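Local coordinates for protein OS-9 homolog (Saccharomyces cerevisiae, PDB 2YMA) that acts as a lectin that helps recruit misfolded N-glycosylated proteins for endoplasmic reticulum-associated degradation, here represented by its dimerization domain, at residues S21-L26 / K36-D41; W87-V91 / T119-N123. One frame throughout, in Å; residues are numbered along the deposited sequence.

Contact 1: S21-L26 / K36-D41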
# COMPACT_ATOMS: atom_id res chain seq x y z
N SER A 21 -13.68 18.39 9.25
CA SER A 21 -14.62 17.27 9.26
C SER A 21 -14.36 16.29 10.41
O SER A 21 -14.60 15.10 10.26
CB SER A 21 -14.60 16.53 7.92
OG SER A 21 -15.06 17.34 6.86
N GLY A 22 -13.89 16.79 11.55
CA GLY A 22 -13.54 15.95 12.68
C GLY A 22 -12.35 15.03 12.47
O GLY A 22 -12.22 14.00 13.14
N ILE A 23 -11.46 15.40 11.54
CA ILE A 23 -10.30 14.57 11.22
C ILE A 23 -9.00 15.33 11.48
O ILE A 23 -8.88 16.51 11.12
CB ILE A 23 -10.34 14.08 9.75
CG1 ILE A 23 -11.65 13.34 9.49
CG2 ILE A 23 -9.15 13.20 9.43
CD1 ILE A 23 -11.85 12.92 8.04
N TYR A 24 -8.03 14.67 12.10
CA TYR A 24 -6.75 15.31 12.37
C TYR A 24 -5.57 14.56 11.78
O TYR A 24 -5.48 13.33 11.86
CB TYR A 24 -6.52 15.42 13.87
CG TYR A 24 -7.38 16.46 14.52
CD1 TYR A 24 -8.67 16.15 14.95
CD2 TYR A 24 -6.91 17.76 14.70
CE1 TYR A 24 -9.49 17.11 15.55
CE2 TYR A 24 -7.70 18.73 15.30
CZ TYR A 24 -8.99 18.40 15.73
OH TYR A 24 -9.78 19.36 16.34
N PHE A 25 -4.64 15.33 11.20
CA PHE A 25 -3.35 14.78 10.80
C PHE A 25 -2.46 14.71 12.04
O PHE A 25 -2.22 15.72 12.71
CB PHE A 25 -2.72 15.68 9.72
CG PHE A 25 -1.50 15.10 9.05
CD1 PHE A 25 -1.63 14.29 7.92
CD2 PHE A 25 -0.23 15.36 9.54
CE1 PHE A 25 -0.50 13.75 7.29
CE2 PHE A 25 0.90 14.84 8.91
CZ PHE A 25 0.76 14.03 7.79
N LEU A 26 -1.98 13.51 12.36
CA LEU A 26 -1.07 13.35 13.49
C LEU A 26 0.36 13.23 13.00
O LEU A 26 0.74 12.22 12.38
CB LEU A 26 -1.43 12.10 14.31
CG LEU A 26 -2.79 12.22 14.99
CD1 LEU A 26 -3.08 11.02 15.89
CD2 LEU A 26 -2.80 13.49 15.78
N LYS A 36 -0.13 9.52 11.14
CA LYS A 36 -1.39 8.83 11.40
C LYS A 36 -2.52 9.81 11.14
O LYS A 36 -2.29 11.02 11.01
CB LYS A 36 -1.53 8.48 12.88
CG LYS A 36 -0.84 7.25 13.38
CD LYS A 36 -1.30 7.02 14.82
CE LYS A 36 -0.73 5.75 15.40
NZ LYS A 36 -1.14 5.58 16.81
N LEU A 37 -3.75 9.30 11.12
CA LEU A 37 -4.94 10.14 11.09
C LEU A 37 -5.83 9.84 12.30
O LEU A 37 -5.97 8.69 12.72
CB LEU A 37 -5.76 9.91 9.81
CG LEU A 37 -5.08 10.25 8.49
CD1 LEU A 37 -5.90 9.78 7.31
CD2 LEU A 37 -4.72 11.74 8.39
N MET A 38 -6.45 10.88 12.85
CA MET A 38 -7.32 10.70 14.01
C MET A 38 -8.72 11.24 13.80
O MET A 38 -8.91 12.43 13.50
CB MET A 38 -6.71 11.33 15.26
CG MET A 38 -7.60 11.15 16.47
SD MET A 38 -6.94 11.95 17.94
CE MET A 38 -7.01 13.68 17.46
N VAL A 39 -9.70 10.37 14.01
CA VAL A 39 -11.10 10.74 13.85
C VAL A 39 -11.67 11.10 15.20
O VAL A 39 -11.53 10.34 16.16
CB VAL A 39 -11.92 9.60 13.21
CG1 VAL A 39 -13.38 9.99 13.10
CG2 VAL A 39 -11.36 9.28 11.83
N THR A 40 -12.30 12.28 15.29
CA THR A 40 -12.90 12.74 16.54
C THR A 40 -14.42 12.87 16.38
O THR A 40 -15.14 13.09 17.35
CB THR A 40 -12.31 14.09 16.99
OG1 THR A 40 -12.60 15.10 16.00
CG2 THR A 40 -10.80 13.98 17.15
N ASP A 41 -14.89 12.69 15.15
CA ASP A 41 -16.31 12.82 14.82
C ASP A 41 -17.11 11.61 15.31
O ASP A 41 -16.80 10.47 14.97
CB ASP A 41 -16.44 12.94 13.29
CG ASP A 41 -17.83 13.34 12.84
OD1 ASP A 41 -18.80 13.21 13.63
OD2 ASP A 41 -17.95 13.79 11.68
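Ile23-Leu26 and Lys36-Val39 run antiparallel, their strand axes 4.6 Å apart at closest approach, with Tyr24-Met38 and Leu26-Lys36 as hydrogen-bonded pairs and Ile23-Val39 and Phe25-Leu37 as non-hydrogen-bonded ones. Tyr24 and Met38 exchange two backbone bonds, each 2.8 Å from the N of one to the O of the other, and Leu26 and Lys36 exchange another two. At the far end Gly22 O, in a turn with positive phi, takes two donors from Thr40. Thr40 N comes almost straight on, 2.8 Å from Gly22 O, while Thr40 OG1 stands above the carbonyl plane, 3.1 Å from Gly22 O. A chi1 of 63° tucks that hydroxyl between the backbone N and carbonyl carbon of Thr40 and turns it to Gly22. The two strands form a beta hairpin within the mixed sheet of the Yos9 dimerization domain, between strand 14-20 and strand 84-92. On one face Tyr24 and Met38 lie side by side, pointing the same way. The Met38 chain is extended as far as SD, then bends at chi3 (65°), bringing CE back to 3.9 Å from Tyr24 CD1. The Thr40 and Tyr24 side chains cross at about a right angle: Thr40 OG1 sits at the ring edge, in plane, and Thr40 CG2 is 3.8 Å from Tyr24 CE1. Next along, Leu26 CD1 rests on Met38 CB at 3.7 Å. The other face carries Ile23, Phe25, Leu37 and Val39; Leu37 CD2 reaches Phe25 CD1 obliquely at 4.0 Å. Helix 52-67 packs on this side, Phe58 against Ile23 and Val39, Met65 against Phe25. Charged groups look beyond the hairpin, Lys36 to a salt bridge with Asp96, Asp41 to one with Lys57.

Contact 2: W87-V91 / T119-N123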
# COMPACT_ATOMS: atom_id res chain seq x y z
N TRP A 87 -0.44 5.91 -0.78
CA TRP A 87 -0.08 6.41 0.53
C TRP A 87 -1.02 5.78 1.55
O TRP A 87 -2.23 5.73 1.33
CB TRP A 87 -0.18 7.95 0.54
CG TRP A 87 0.18 8.64 1.85
CD1 TRP A 87 1.44 9.04 2.26
CD2 TRP A 87 -0.72 9.04 2.89
NE1 TRP A 87 1.36 9.65 3.49
CE2 TRP A 87 0.06 9.67 3.90
CE3 TRP A 87 -2.11 8.93 3.07
CZ2 TRP A 87 -0.51 10.17 5.08
CZ3 TRP A 87 -2.67 9.44 4.24
CH2 TRP A 87 -1.87 10.05 5.23
N LEU A 88 -0.48 5.28 2.66
CA LEU A 88 -1.28 4.56 3.65
C LEU A 88 -1.08 5.15 5.03
O LEU A 88 0.02 5.58 5.36
CB LEU A 88 -0.83 3.09 3.79
CG LEU A 88 -0.61 2.09 2.68
CD1 LEU A 88 0.50 2.54 1.75
CD2 LEU A 88 -0.24 0.78 3.36
N ALA A 89 -2.12 5.09 5.84
CA ALA A 89 -2.03 5.56 7.22
C ALA A 89 -3.07 4.87 8.09
O ALA A 89 -4.20 4.59 7.64
CB ALA A 89 -2.22 7.08 7.27
N GLU A 90 -2.67 4.56 9.32
CA GLU A 90 -3.62 4.08 10.32
C GLU A 90 -4.59 5.20 10.65
O GLU A 90 -4.20 6.37 10.77
CB GLU A 90 -2.92 3.65 11.61
CG GLU A 90 -1.94 2.50 11.46
CD GLU A 90 -1.39 2.04 12.81
OE1 GLU A 90 -1.98 2.41 13.85
OE2 GLU A 90 -0.39 1.29 12.82
N VAL A 91 -5.86 4.84 10.78
CA VAL A 91 -6.85 5.76 11.32
C VAL A 91 -7.16 5.31 12.74
O VAL A 91 -7.61 4.19 12.97
CB VAL A 91 -8.12 5.77 10.45
CG1 VAL A 91 -9.20 6.59 11.11
CG2 VAL A 91 -7.80 6.30 9.05
N THR A 119 -8.72 -4.54 7.80
CA THR A 119 -7.92 -5.72 8.14
C THR A 119 -6.45 -5.60 7.77
O THR A 119 -5.64 -6.45 8.13
CB THR A 119 -8.49 -7.00 7.51
OG1 THR A 119 -8.57 -6.82 6.09
CG2 THR A 119 -9.88 -7.29 8.07
N PHE A 120 -6.09 -4.54 7.06
CA PHE A 120 -4.69 -4.32 6.74
C PHE A 120 -3.90 -3.73 7.90
O PHE A 120 -4.10 -2.58 8.29
CB PHE A 120 -4.53 -3.46 5.49
CG PHE A 120 -3.15 -3.52 4.92
CD1 PHE A 120 -2.14 -2.73 5.44
CD2 PHE A 120 -2.85 -4.41 3.90
CE1 PHE A 120 -0.86 -2.80 4.94
CE2 PHE A 120 -1.58 -4.48 3.39
CZ PHE A 120 -0.58 -3.68 3.90
N THR A 121 -3.00 -4.53 8.45
CA THR A 121 -2.19 -4.11 9.57
C THR A 121 -0.80 -3.69 9.09
O THR A 121 -0.21 -4.33 8.21
CB THR A 121 -2.04 -5.23 10.63
OG1 THR A 121 -1.37 -6.34 10.04
CG2 THR A 121 -3.41 -5.69 11.14
N PHE A 122 -0.29 -2.62 9.67
CA PHE A 122 1.05 -2.13 9.39
C PHE A 122 2.12 -2.90 10.15
O PHE A 122 1.93 -3.28 11.31
CB PHE A 122 1.17 -0.67 9.79
CG PHE A 122 0.92 0.30 8.68
CD1 PHE A 122 1.91 0.55 7.75
CD2 PHE A 122 -0.28 0.98 8.58
CE1 PHE A 122 1.71 1.45 6.73
CE2 PHE A 122 -0.49 1.89 7.55
CZ PHE A 122 0.51 2.13 6.63
N ASN A 123 3.24 -3.13 9.48
CA ASN A 123 4.45 -3.56 10.18
C ASN A 123 5.15 -2.35 10.80
O ASN A 123 5.10 -1.23 10.26
CB ASN A 123 5.39 -4.28 9.22
CG ASN A 123 6.08 -5.45 9.88
OD1 ASN A 123 5.68 -5.89 10.96
ND2 ASN A 123 7.11 -5.97 9.23
O HOH W 1 -1.67 -1.52 11.81
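Phe120 makes a slight contact with residues 87-91 of strand 84-92: its ring atom CE1 approaches the Leu88 methyl CD2 obliquely, at 4.0 Å. A chi1 of -164° sets CG of Phe120 opposite its own backbone N and carries the ring up to that leucine. Thr121 turns its side chain from the strand and bonds through OG1 to Asn123 ND2 of the second subunit, part of the homodimer interface. Phe122 has the largest share of the buried surface. Its CB bond points at the strand, and the ring meets Leu88, Ala89 and Glu90 obliquely. Phe122 CZ lies 3.3 Å from Leu88 CB and 3.6 Å from Leu88 CD2, so the leucine meets it with both stem and branch. Nearer the root of the ring, Phe122 CD2 packs on Glu90 CG at 3.7 Å, with the carboxylate and ring planes 34° apart. No direct hydrogen bond joins the two segments; instead a water accepts from Phe122 N at 2.8 Å and gives a weak bond of 3.2 Å to Glu90 OE2. The same OE2 has a stronger partner in the salt bridge to Arg34, whose guanidinium also bonds Asn123 O, so that one arginine links the strand's acid to the loop. Asn123 ND2 returns the bond to Thr121 OG1 of the second subunit, and Leu88, too, packs on Leu130 of that copy. The loop, which runs between strands 112-117 and 129-133, thus lies over one face of strand 84-92, a strand that pairs with 36-39, 98-106 and, antiparallel, 129-133.

Overall arrangement
From the N terminus, strand 14-20 turns into strand 23-28, and contact 1 then closes the hairpin whose loop brings the chain back along strand 36-39. Helix 52-67 follows before the chain enters strand 84-92. Contact 2 closes a longer loop, through strands 98-106 and 112-117, by laying residues 119-123 on residues 87-91. The two closures come in series, neither nested nor crossed, with centres about 15 Å apart. Strands 36-39 and 84-92 are parallel neighbours and join them directly, through a probable hydrogen bond from Leu37 N to Glu90 O and the packing of Val39 on Val91. One sheet therefore connects the hairpin to the loop that meets the second subunit.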